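Local coordinates for yeast glycogen phosphorylase (Saccharomyces cerevisiae, PDB 1YGP), which belongs to the carbohydrate phosphorylase family of the GT-B clan and carries a covalently bound pyridoxal-5'-phosphate, at residues L102-L107 with K330-W335; V174-T179 with S860-I865; R278-R283 with A337-D342; N514-R519 with N726-M731. One frame throughout, in Å; residues are numbered along the deposited sequence.

Interaction 1: residues L102-L107 with K330-W335; sequences LSLEFL and KQQYFW. With PLP (pyridoxal-5'-phosphate), chain E.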
# COMPACT_ATOMS: atom_id res chain seq x y z
N LEU A 102 6.07 -25.68 2.24
CA LEU A 102 5.53 -24.71 3.18
C LEU A 102 6.64 -24.23 4.10
O LEU A 102 7.33 -25.03 4.73
CB LEU A 102 4.40 -25.36 3.97
CG LEU A 102 2.98 -25.24 3.39
CD1 LEU A 102 2.94 -25.53 1.89
CD2 LEU A 102 2.11 -26.21 4.12
N SER A 103 6.88 -22.94 4.14
CA SER A 103 7.91 -22.41 5.00
C SER A 103 7.39 -21.11 5.59
O SER A 103 6.70 -20.30 4.95
CB SER A 103 9.16 -22.13 4.21
OG SER A 103 10.18 -21.71 5.10
N LEU A 104 7.71 -20.93 6.87
CA LEU A 104 7.29 -19.72 7.58
C LEU A 104 8.14 -18.52 7.20
O LEU A 104 7.76 -17.40 7.50
CB LEU A 104 7.40 -19.91 9.10
CG LEU A 104 6.62 -18.97 9.97
CD1 LEU A 104 5.16 -18.97 9.58
CD2 LEU A 104 6.78 -19.42 11.40
N GLU A 105 9.29 -18.72 6.58
CA GLU A 105 10.09 -17.60 6.19
C GLU A 105 10.84 -17.97 4.93
O GLU A 105 11.25 -19.12 4.77
CB GLU A 105 11.04 -17.24 7.32
CG GLU A 105 11.85 -18.37 7.92
CD GLU A 105 12.87 -17.86 8.91
OE1 GLU A 105 13.84 -17.25 8.49
OE2 GLU A 105 12.70 -18.07 10.10
N PHE A 106 10.95 -17.03 4.01
CA PHE A 106 11.63 -17.20 2.75
C PHE A 106 12.53 -15.97 2.74
O PHE A 106 12.07 -14.82 2.69
CB PHE A 106 10.62 -17.19 1.58
CG PHE A 106 9.76 -18.46 1.40
CD1 PHE A 106 10.23 -19.52 0.60
CD2 PHE A 106 8.51 -18.59 2.01
CE1 PHE A 106 9.45 -20.68 0.42
CE2 PHE A 106 7.74 -19.75 1.84
CZ PHE A 106 8.21 -20.79 1.04
N LEU A 107 13.84 -16.15 2.89
CA LEU A 107 14.75 -15.02 2.92
C LEU A 107 15.12 -14.77 1.47
O LEU A 107 16.16 -15.19 0.97
CB LEU A 107 16.03 -15.33 3.69
CG LEU A 107 16.45 -14.52 4.92
CD1 LEU A 107 17.97 -14.58 4.99
CD2 LEU A 107 16.00 -13.08 4.84
N LYS A 330 -2.31 -18.37 15.74
CA LYS A 330 -3.31 -17.76 14.86
C LYS A 330 -2.74 -17.57 13.45
O LYS A 330 -3.34 -17.95 12.45
CB LYS A 330 -3.70 -16.45 15.52
CG LYS A 330 -5.11 -15.94 15.30
CD LYS A 330 -5.35 -15.04 16.50
CE LYS A 330 -6.78 -14.50 16.58
NZ LYS A 330 -6.91 -13.70 17.79
N GLN A 331 -1.52 -17.06 13.39
CA GLN A 331 -0.78 -16.85 12.16
C GLN A 331 -0.44 -18.18 11.48
O GLN A 331 -0.69 -18.36 10.29
CB GLN A 331 0.44 -16.04 12.59
CG GLN A 331 1.53 -15.67 11.62
CD GLN A 331 2.53 -14.71 12.29
OE1 GLN A 331 3.41 -15.11 13.05
NE2 GLN A 331 2.50 -13.41 12.05
N GLN A 332 0.08 -19.17 12.22
CA GLN A 332 0.44 -20.49 11.68
C GLN A 332 -0.81 -21.22 11.19
O GLN A 332 -0.75 -21.94 10.17
CB GLN A 332 1.12 -21.34 12.74
CG GLN A 332 2.45 -20.81 13.25
CD GLN A 332 3.21 -21.76 14.16
OE1 GLN A 332 4.45 -21.77 14.19
NE2 GLN A 332 2.56 -22.61 14.93
N TYR A 333 -1.96 -21.04 11.85
CA TYR A 333 -3.17 -21.63 11.31
C TYR A 333 -3.52 -20.91 10.01
O TYR A 333 -3.58 -21.62 9.00
CB TYR A 333 -4.35 -21.53 12.27
CG TYR A 333 -5.56 -22.25 11.69
CD1 TYR A 333 -5.40 -23.45 10.99
CD2 TYR A 333 -6.82 -21.67 11.77
CE1 TYR A 333 -6.49 -24.05 10.36
CE2 TYR A 333 -7.92 -22.27 11.15
CZ TYR A 333 -7.74 -23.45 10.44
OH TYR A 333 -8.78 -24.03 9.77
N PHE A 334 -3.71 -19.58 9.96
CA PHE A 334 -4.04 -18.80 8.76
C PHE A 334 -3.26 -19.22 7.49
O PHE A 334 -3.82 -19.53 6.43
CB PHE A 334 -3.79 -17.34 9.13
CG PHE A 334 -3.91 -16.33 8.00
CD1 PHE A 334 -5.16 -15.92 7.55
CD2 PHE A 334 -2.76 -15.84 7.38
CE1 PHE A 334 -5.27 -15.05 6.47
CE2 PHE A 334 -2.87 -14.97 6.30
CZ PHE A 334 -4.12 -14.57 5.84
N TRP A 335 -1.96 -19.33 7.57
CA TRP A 335 -1.15 -19.73 6.45
C TRP A 335 -1.37 -21.18 6.13
O TRP A 335 -1.49 -21.47 4.93
CB TRP A 335 0.29 -19.42 6.81
CG TRP A 335 1.43 -20.18 6.15
CD1 TRP A 335 1.75 -20.12 4.81
CD2 TRP A 335 2.29 -20.94 6.88
NE1 TRP A 335 2.85 -20.84 4.71
CE2 TRP A 335 3.20 -21.34 5.92
CE3 TRP A 335 2.40 -21.32 8.22
CZ2 TRP A 335 4.27 -22.14 6.32
CZ3 TRP A 335 3.47 -22.12 8.59
CH2 TRP A 335 4.40 -22.53 7.65
N1 PLP E . 21.19 -14.82 7.01
C2 PLP E . 21.69 -14.40 5.81
C2A PLP E . 21.54 -12.95 5.44
C3 PLP E . 22.31 -15.30 4.95
O3 PLP E . 22.75 -14.90 3.72
C4 PLP E . 22.43 -16.64 5.32
C4A PLP E . 23.32 -17.48 4.66
C5 PLP E . 21.89 -17.04 6.53
C6 PLP E . 21.28 -16.13 7.36
C5A PLP E . 22.08 -18.50 7.04
O4P PLP E . 23.32 -18.59 7.75
P PLP E . 23.48 -19.33 9.14
O1P PLP E . 22.44 -20.38 9.18
O2P PLP E . 24.90 -20.06 8.95
O3P PLP E . 23.67 -18.30 10.20
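Q332 and W335 are the residues through which helix 330-335 meets the loop that follows strand 98-102. Q332 brings the end of its side chain up to L104, a loose approach with OE1 4.3 Å from CD2 of L104. Nearly one turn on, W335 carries most of the contact. With its CG anti to the backbone N (chi1 155°), the indole is swung out from the helix toward the loop. L104 meets it from above: its CD1 methyl lies over one face of the six-membered ring, 4.0 Å from the centroid and 25° off the normal, a CH-pi contact. The benzo side of the indole runs against the main chain of L102 and S103. L102 C sits at the ring edge, near its plane, and L102 CB is 4.0 Å from W335 CZ2, while the carbonyl oxygen of S103 comes within 3.3 Å of CZ2 on an oblique line. The indole N-H points to another partner, Y187 O in strand 184-189. Within the loop, S103 OG donates to E105 O (2.8 Å) and also pairs with N366, and L107 at the far end packs CD1 3.8 Å from N1 of pyridoxal-5'-phosphate. E105 turns to N163 N and Y316 OH, and L107 O to R168 of helix 165-179. The contact is thus the packing of one buried indole against a methyl and the main chain, without a hydrogen bond across; its orientation is probably steadied by the bond from NE1 to Y187 O and by the L104 methyl over its face.

Interaction 2: residues V174-T179 with S860-I865; sequences VDSMAT and SSDRCI
The hydroxyls of S176 and S861 meet between helix 165-179 and the start of helix 861-873; the axes of the segments 174-179 and 861-865 pass 8.6 Å apart and cross at -72°. S861 OG donates to S176 OG (2.7 Å), its chi1 of 48° setting the oxygen between its own backbone N and carbonyl carbon. The proton of S176 OG has two acceptors nearby: D862 OD1, at 3.1 Å from S176 OG, and C172 O one turn back on the same helix, and the choice between them is not settled. D862 has its strongest partner outside the pair, because OD2 forms a salt bridge with R519 NH1. The other amino group of R519 pairs with D175 OD1, which also accepts from T517 OG1. T179 OG1 turns back on its own helix and donates to D175 O (3.2 Å) from above the carbonyl plane, and is bonded to F269 N as well; D175 O also takes the backbone bond from T179 N. Beside this polar patch, I865 supplies the apolar part: its CG1 rests 3.7 Å from S176 CB, and its CG2 lies 3.8 Å from M177 CG, the side chains of I865 and M177 crossing at about a right angle. Two carboxylates of this buried interface, D175 and D862, stand 4.9 Å apart between their OD1 atoms, a like-charge approach that R519, bonded to both, would be expected to offset.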
# COMPACT_ATOMS: atom_id res chain seq x y z
N VAL A 174 13.82 -22.98 -3.51
CA VAL A 174 12.92 -22.43 -4.50
C VAL A 174 13.67 -22.15 -5.81
O VAL A 174 13.24 -22.56 -6.90
CB VAL A 174 12.28 -21.18 -3.82
CG1 VAL A 174 11.67 -20.22 -4.81
CG2 VAL A 174 11.13 -21.66 -2.94
N ASP A 175 14.87 -21.59 -5.72
CA ASP A 175 15.67 -21.35 -6.92
C ASP A 175 16.02 -22.67 -7.64
O ASP A 175 15.81 -22.83 -8.86
CB ASP A 175 16.88 -20.60 -6.46
CG ASP A 175 17.98 -20.43 -7.47
OD1 ASP A 175 18.72 -21.40 -7.67
OD2 ASP A 175 18.13 -19.35 -8.04
N SER A 176 16.54 -23.65 -6.90
CA SER A 176 16.96 -24.91 -7.52
C SER A 176 15.79 -25.70 -8.10
O SER A 176 15.92 -26.31 -9.18
CB SER A 176 17.70 -25.76 -6.50
OG SER A 176 18.77 -25.00 -5.95
N MET A 177 14.62 -25.67 -7.47
CA MET A 177 13.48 -26.36 -7.99
C MET A 177 13.13 -25.74 -9.34
O MET A 177 12.98 -26.47 -10.32
CB MET A 177 12.29 -26.25 -7.03
CG MET A 177 12.30 -27.32 -5.94
SD MET A 177 10.97 -27.07 -4.74
CE MET A 177 11.81 -26.32 -3.39
N ALA A 178 13.16 -24.39 -9.44
CA ALA A 178 12.85 -23.71 -10.69
C ALA A 178 13.87 -24.00 -11.76
O ALA A 178 13.49 -24.18 -12.91
CB ALA A 178 12.81 -22.20 -10.52
N THR A 179 15.15 -24.09 -11.41
CA THR A 179 16.18 -24.41 -12.41
C THR A 179 15.95 -25.82 -12.93
O THR A 179 16.03 -26.09 -14.12
CB THR A 179 17.59 -24.30 -11.81
OG1 THR A 179 17.73 -22.94 -11.47
CG2 THR A 179 18.72 -24.61 -12.74
N SER A 860 25.82 -27.79 -3.41
CA SER A 860 24.94 -27.03 -4.27
C SER A 860 23.49 -27.42 -3.95
O SER A 860 23.13 -28.61 -4.01
CB SER A 860 25.28 -27.35 -5.70
OG SER A 860 24.44 -26.71 -6.66
N SER A 861 22.60 -26.47 -3.68
CA SER A 861 21.20 -26.77 -3.40
C SER A 861 20.52 -27.53 -4.54
O SER A 861 19.44 -28.09 -4.31
CB SER A 861 20.44 -25.48 -3.13
OG SER A 861 20.70 -24.46 -4.11
N ASP A 862 21.13 -27.60 -5.75
CA ASP A 862 20.60 -28.40 -6.85
C ASP A 862 20.68 -29.88 -6.54
O ASP A 862 19.73 -30.62 -6.79
CB ASP A 862 21.34 -28.17 -8.15
CG ASP A 862 21.16 -26.80 -8.80
OD1 ASP A 862 20.25 -26.03 -8.44
OD2 ASP A 862 21.96 -26.51 -9.69
N ARG A 863 21.79 -30.27 -5.90
CA ARG A 863 21.98 -31.63 -5.43
C ARG A 863 21.01 -31.86 -4.28
O ARG A 863 20.39 -32.93 -4.31
CB ARG A 863 23.43 -31.81 -4.99
CG ARG A 863 23.93 -33.16 -4.52
CD ARG A 863 23.52 -33.49 -3.10
NE ARG A 863 24.18 -32.64 -2.12
CZ ARG A 863 23.60 -32.30 -0.97
NH1 ARG A 863 22.37 -32.72 -0.63
NH2 ARG A 863 24.28 -31.55 -0.12
N CYS A 864 20.80 -30.98 -3.27
CA CYS A 864 19.76 -31.18 -2.24
C CYS A 864 18.41 -31.46 -2.88
O CYS A 864 17.69 -32.39 -2.49
CB CYS A 864 19.44 -30.00 -1.35
SG CYS A 864 20.76 -29.08 -0.53
N ILE A 865 18.05 -30.70 -3.92
CA ILE A 865 16.76 -30.88 -4.56
C ILE A 865 16.73 -32.17 -5.37
O ILE A 865 15.65 -32.78 -5.44
CB ILE A 865 16.46 -29.63 -5.41
CG1 ILE A 865 16.31 -28.46 -4.45
CG2 ILE A 865 15.20 -29.77 -6.23
CD1 ILE A 865 15.23 -28.62 -3.36

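Interaction 3: residues R278-R283 with A337-D342; sequences RLWQAR and AASLHD
W280 and R278 face A338, S339 and D342 through three kinds of interaction. The first is ring packing: A338 CB sits over one face of the W280 five-membered ring, 3.8 Å from the centroid and 15° off its normal, while R278 CG, a neighbour on the same strand, lies over the rim of the opposite face. At the ring edge D342 CB comes 4.1 Å from W280 CZ2. The second is a hydrogen bond, W280 NE1 to S339 OG (2.9 Å, 147° at the hydrogen), with the oxygen tilted out of the ring plane; S339 OG is held more strongly by W335 O. The third is a salt bridge, R278 NH1 to D342 OD2 at 2.9 Å. The two planes are nearly parallel (8°) but offset, so OD2 lies off the guanidinium plane and the N-H bond is weak. D342 has further partners in Y187 OH, R345 and R346, and R278 NE pairs with D263. The strand belongs to the nine-stranded sheet, antiparallel to strand 255-267 and parallel to strand 184-189; segment 337-342 of helix 322-350 packs over it, with Y187 and W185 of strand 184-189 against S339, R278 and D342.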
# COMPACT_ATOMS: atom_id res chain seq x y z
N ARG A 278 3.64 -18.15 -3.45
CA ARG A 278 2.37 -17.52 -3.19
C ARG A 278 2.36 -17.17 -1.72
O ARG A 278 2.52 -18.04 -0.84
CB ARG A 278 1.22 -18.47 -3.53
CG ARG A 278 -0.11 -17.81 -3.19
CD ARG A 278 -1.28 -18.48 -3.86
NE ARG A 278 -1.38 -18.01 -5.23
CZ ARG A 278 -2.45 -18.20 -6.00
NH1 ARG A 278 -3.51 -18.87 -5.55
NH2 ARG A 278 -2.48 -17.67 -7.22
N LEU A 279 2.20 -15.89 -1.45
CA LEU A 279 2.27 -15.39 -0.09
C LEU A 279 0.87 -14.88 0.24
O LEU A 279 0.15 -14.47 -0.67
CB LEU A 279 3.32 -14.29 -0.04
CG LEU A 279 4.66 -14.58 -0.71
CD1 LEU A 279 5.17 -13.30 -1.32
CD2 LEU A 279 5.63 -15.17 0.28
N TRP A 280 0.44 -14.92 1.49
CA TRP A 280 -0.88 -14.49 1.87
C TRP A 280 -0.79 -13.23 2.70
O TRP A 280 0.11 -13.10 3.53
CB TRP A 280 -1.59 -15.56 2.72
CG TRP A 280 -1.73 -16.90 2.02
CD1 TRP A 280 -0.92 -17.98 2.30
CD2 TRP A 280 -2.62 -17.15 1.01
NE1 TRP A 280 -1.28 -18.90 1.45
CE2 TRP A 280 -2.28 -18.46 0.66
CE3 TRP A 280 -3.63 -16.45 0.35
CZ2 TRP A 280 -2.97 -19.08 -0.39
CZ3 TRP A 280 -4.31 -17.09 -0.69
CH2 TRP A 280 -3.98 -18.39 -1.06
N GLN A 281 -1.74 -12.32 2.53
CA GLN A 281 -1.90 -11.11 3.33
C GLN A 281 -3.22 -11.28 4.05
O GLN A 281 -4.16 -11.73 3.38
CB GLN A 281 -1.97 -9.91 2.44
CG GLN A 281 -2.47 -8.64 3.10
CD GLN A 281 -2.37 -7.50 2.12
OE1 GLN A 281 -1.40 -6.77 2.17
NE2 GLN A 281 -3.28 -7.31 1.17
N ALA A 282 -3.37 -10.94 5.33
CA ALA A 282 -4.65 -11.11 5.99
C ALA A 282 -5.49 -9.87 5.83
O ALA A 282 -4.95 -8.78 5.99
CB ALA A 282 -4.53 -11.31 7.47
N ARG A 283 -6.78 -9.97 5.52
CA ARG A 283 -7.65 -8.81 5.36
C ARG A 283 -8.91 -9.05 6.19
O ARG A 283 -9.20 -10.21 6.49
CB ARG A 283 -8.01 -8.61 3.91
CG ARG A 283 -6.81 -8.05 3.14
CD ARG A 283 -7.26 -7.65 1.74
NE ARG A 283 -6.17 -7.40 0.81
CZ ARG A 283 -6.36 -7.39 -0.52
NH1 ARG A 283 -7.56 -7.61 -1.07
NH2 ARG A 283 -5.32 -7.24 -1.34
N ALA A 337 -4.06 -23.08 6.63
CA ALA A 337 -5.43 -23.13 6.18
C ALA A 337 -5.61 -22.69 4.73
O ALA A 337 -6.08 -23.47 3.88
CB ALA A 337 -6.25 -22.24 7.09
N ALA A 338 -5.22 -21.44 4.43
CA ALA A 338 -5.33 -20.86 3.11
C ALA A 338 -4.52 -21.63 2.08
O ALA A 338 -5.03 -22.01 1.02
CB ALA A 338 -4.84 -19.44 3.18
N SER A 339 -3.28 -21.96 2.40
CA SER A 339 -2.44 -22.75 1.53
C SER A 339 -3.02 -24.13 1.26
O SER A 339 -3.09 -24.54 0.10
CB SER A 339 -1.09 -22.88 2.16
OG SER A 339 -0.50 -21.60 2.31
N LEU A 340 -3.50 -24.87 2.25
CA LEU A 340 -4.10 -26.17 1.98
C LEU A 340 -5.32 -26.00 1.11
O LEU A 340 -5.49 -26.74 0.14
CB LEU A 340 -4.50 -26.86 3.25
CG LEU A 340 -3.77 -28.14 3.53
CD1 LEU A 340 -4.00 -29.09 2.39
CD2 LEU A 340 -2.28 -27.90 3.61
N HIS A 341 -6.13 -24.98 1.36
CA HIS A 341 -7.30 -24.70 0.57
C HIS A 341 -6.96 -24.53 -0.90
O HIS A 341 -7.67 -25.04 -1.78
CB HIS A 341 -7.96 -23.43 1.06
CG HIS A 341 -9.26 -23.09 0.34
ND1 HIS A 341 -9.47 -22.86 -0.95
CD2 HIS A 341 -10.46 -22.96 0.98
CE1 HIS A 341 -10.74 -22.58 -1.12
NE2 HIS A 341 -11.32 -22.64 0.05
N ASP A 342 -5.92 -23.75 -1.17
CA ASP A 342 -5.51 -23.47 -2.53
C ASP A 342 -4.95 -24.76 -3.13
O ASP A 342 -5.26 -25.07 -4.28
CB ASP A 342 -4.51 -22.31 -2.47
CG ASP A 342 -4.15 -21.72 -3.82
OD1 ASP A 342 -4.97 -21.67 -4.73
OD2 ASP A 342 -3.02 -21.30 -4.01

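Interaction 4: residues N514-R519 with N726-M731; sequences NGITPR and NMKFVM. With PLP (pyridoxal-5'-phosphate), chain E.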
# COMPACT_ATOMS: atom_id res chain seq x y z
N ASN A 514 21.98 -30.01 3.84
CA ASN A 514 21.63 -28.72 3.26
C ASN A 514 22.62 -28.21 2.26
O ASN A 514 23.68 -28.81 2.10
CB ASN A 514 21.46 -27.71 4.36
CG ASN A 514 20.13 -27.91 5.09
OD1 ASN A 514 19.89 -27.27 6.11
ND2 ASN A 514 19.17 -28.75 4.72
N GLY A 515 22.32 -27.11 1.58
CA GLY A 515 23.24 -26.62 0.58
C GLY A 515 22.80 -25.24 0.16
O GLY A 515 21.80 -24.76 0.69
N ILE A 516 23.47 -24.61 -0.78
CA ILE A 516 23.21 -23.25 -1.19
C ILE A 516 23.21 -23.09 -2.73
O ILE A 516 23.89 -23.86 -3.44
CB ILE A 516 24.29 -22.27 -0.59
CG1 ILE A 516 25.67 -22.74 -0.97
CG2 ILE A 516 24.16 -22.21 0.91
CD1 ILE A 516 26.62 -21.58 -0.84
N THR A 517 22.48 -22.10 -3.26
CA THR A 517 22.49 -21.93 -4.70
C THR A 517 23.77 -21.27 -5.24
O THR A 517 24.21 -20.19 -4.82
CB THR A 517 21.26 -21.13 -5.13
OG1 THR A 517 21.45 -21.01 -6.53
CG2 THR A 517 21.10 -19.75 -4.49
N PRO A 518 24.36 -21.87 -6.27
CA PRO A 518 25.51 -21.32 -6.96
C PRO A 518 25.23 -20.01 -7.64
O PRO A 518 26.11 -19.14 -7.69
CB PRO A 518 25.91 -22.39 -7.92
CG PRO A 518 25.47 -23.64 -7.23
CD PRO A 518 24.12 -23.23 -6.70
N ARG A 519 24.04 -19.78 -8.17
CA ARG A 519 23.85 -18.55 -8.90
C ARG A 519 23.85 -17.34 -8.00
O ARG A 519 24.42 -16.32 -8.39
CB ARG A 519 22.56 -18.56 -9.70
CG ARG A 519 22.62 -19.37 -10.99
CD ARG A 519 22.62 -20.89 -10.79
NE ARG A 519 21.35 -21.41 -10.30
CZ ARG A 519 21.26 -22.70 -9.93
NH1 ARG A 519 22.31 -23.52 -9.98
NH2 ARG A 519 20.10 -23.18 -9.48
N ASN A 726 28.44 -21.14 6.20
CA ASN A 726 29.72 -21.84 6.18
C ASN A 726 30.01 -22.22 4.74
O ASN A 726 31.06 -21.90 4.21
CB ASN A 726 29.68 -23.15 6.97
CG ASN A 726 29.31 -23.07 8.44
OD1 ASN A 726 28.65 -22.14 8.90
ND2 ASN A 726 29.80 -23.93 9.31
N MET A 727 29.01 -22.81 4.08
CA MET A 727 29.12 -23.30 2.71
C MET A 727 29.31 -22.14 1.75
O MET A 727 30.13 -22.23 0.82
CB MET A 727 27.87 -24.10 2.36
CG MET A 727 27.67 -25.27 3.31
SD MET A 727 26.08 -26.10 3.04
CE MET A 727 25.58 -26.72 4.62
N LYS A 728 28.63 -21.01 2.04
CA LYS A 728 28.75 -19.77 1.26
C LYS A 728 30.15 -19.22 1.34
O LYS A 728 30.63 -18.66 0.35
CB LYS A 728 27.80 -18.67 1.76
CG LYS A 728 26.32 -18.99 1.58
CD LYS A 728 25.50 -17.99 2.34
CE LYS A 728 24.10 -18.54 2.49
NZ LYS A 728 23.37 -17.51 3.21
N PHE A 729 30.83 -19.35 2.48
CA PHE A 729 32.20 -18.92 2.62
C PHE A 729 33.10 -19.86 1.86
O PHE A 729 33.98 -19.41 1.11
CB PHE A 729 32.63 -18.90 4.06
CG PHE A 729 32.10 -17.70 4.81
CD1 PHE A 729 32.63 -16.44 4.57
CD2 PHE A 729 31.06 -17.85 5.73
CE1 PHE A 729 32.14 -15.32 5.24
CE2 PHE A 729 30.57 -16.72 6.40
CZ PHE A 729 31.11 -15.47 6.15
N VAL A 730 32.88 -21.17 1.97
CA VAL A 730 33.74 -22.12 1.28
C VAL A 730 33.66 -21.90 -0.23
O VAL A 730 34.71 -21.70 -0.84
CB VAL A 730 33.33 -23.54 1.68
CG1 VAL A 730 34.01 -24.59 0.82
CG2 VAL A 730 33.77 -23.77 3.12
N MET A 731 32.45 -21.79 -0.83
CA MET A 731 32.27 -21.55 -2.28
C MET A 731 32.98 -20.31 -2.85
O MET A 731 33.08 -20.08 -4.05
CB MET A 731 30.76 -21.43 -2.55
CG MET A 731 30.27 -21.38 -4.01
SD MET A 731 28.50 -21.76 -4.10
CE MET A 731 28.56 -23.50 -3.72
N1 PLP E . 21.19 -14.82 7.01
C2 PLP E . 21.69 -14.40 5.81
C2A PLP E . 21.54 -12.95 5.44
C3 PLP E . 22.31 -15.30 4.95
O3 PLP E . 22.75 -14.90 3.72
C4 PLP E . 22.43 -16.64 5.32
C4A PLP E . 23.32 -17.48 4.66
C5 PLP E . 21.89 -17.04 6.53
C6 PLP E . 21.28 -16.13 7.36
C5A PLP E . 22.08 -18.50 7.04
O4P PLP E . 23.32 -18.59 7.75
P PLP E . 23.48 -19.33 9.14
O1P PLP E . 22.44 -20.38 9.18
O2P PLP E . 24.90 -20.06 8.95
O3P PLP E . 23.67 -18.30 10.20
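This is an apolar contact between I516, in the loop running into helix 518-524, and M727, K728 and M731 of the cofactor-bearing segment. It sits where the two halves of the GT-B fold approach each other: residues 514-519 follow strand 509-511 at the edge of the nine-stranded sheet, and helix 724-730 comes in sequence between strands 710-713 and 735-739 of the parallel six-stranded sheet. I516 wedges in at the centre. Its CG1 stands between backbone N and carbonyl carbon (chi1 55°), which carries I516 CD1 onto the helix, 3.5 Å from K728 CA and 3.6 Å from K728 CG. The side chains of I516 and M731 reach toward each other tip to tip, with I516 CD1 3.8 Å from M731 SD. M731 SD is also 4.2 Å from P518 CA. At the other end M727, its chain bent at chi3, lays M727 SD against main chain, 3.7 Å from N514 O and 3.8 Å from G515 CA. I516 thus packs against the root of the residue that holds the cofactor. From there K728 runs out extended beyond CG, its CG and CE passing close to CG2 of I516, the two side chains crossing at a slant, until K728 NZ is covalently joined to C4A of pyridoxal-5'-phosphate at 1.5 Å.

How the interactions relate
All four contacts are buried. Interactions 1 and 3 use successive turns of helix 322-350, and they touch where F334 and W335 pack on strand 274-284; interaction 1 has no hydrogen bond across its segments, whereas interaction 3 adds a hydrogen bond and a salt bridge. Interactions 2 and 4, with centres about 12 Å apart, are tied by R519, and the main chain of S861 probably bonds to I516 O; one combines hydroxyl and carboxylate bonds with the packing of I865, the other is methyl and thioether. F106 against V174 joins interactions 1 and 2. Interactions 1 and 4 reach pyridoxal-5'-phosphate, by packing and by covalent bond, while interaction 3 lies farthest from the chain centre.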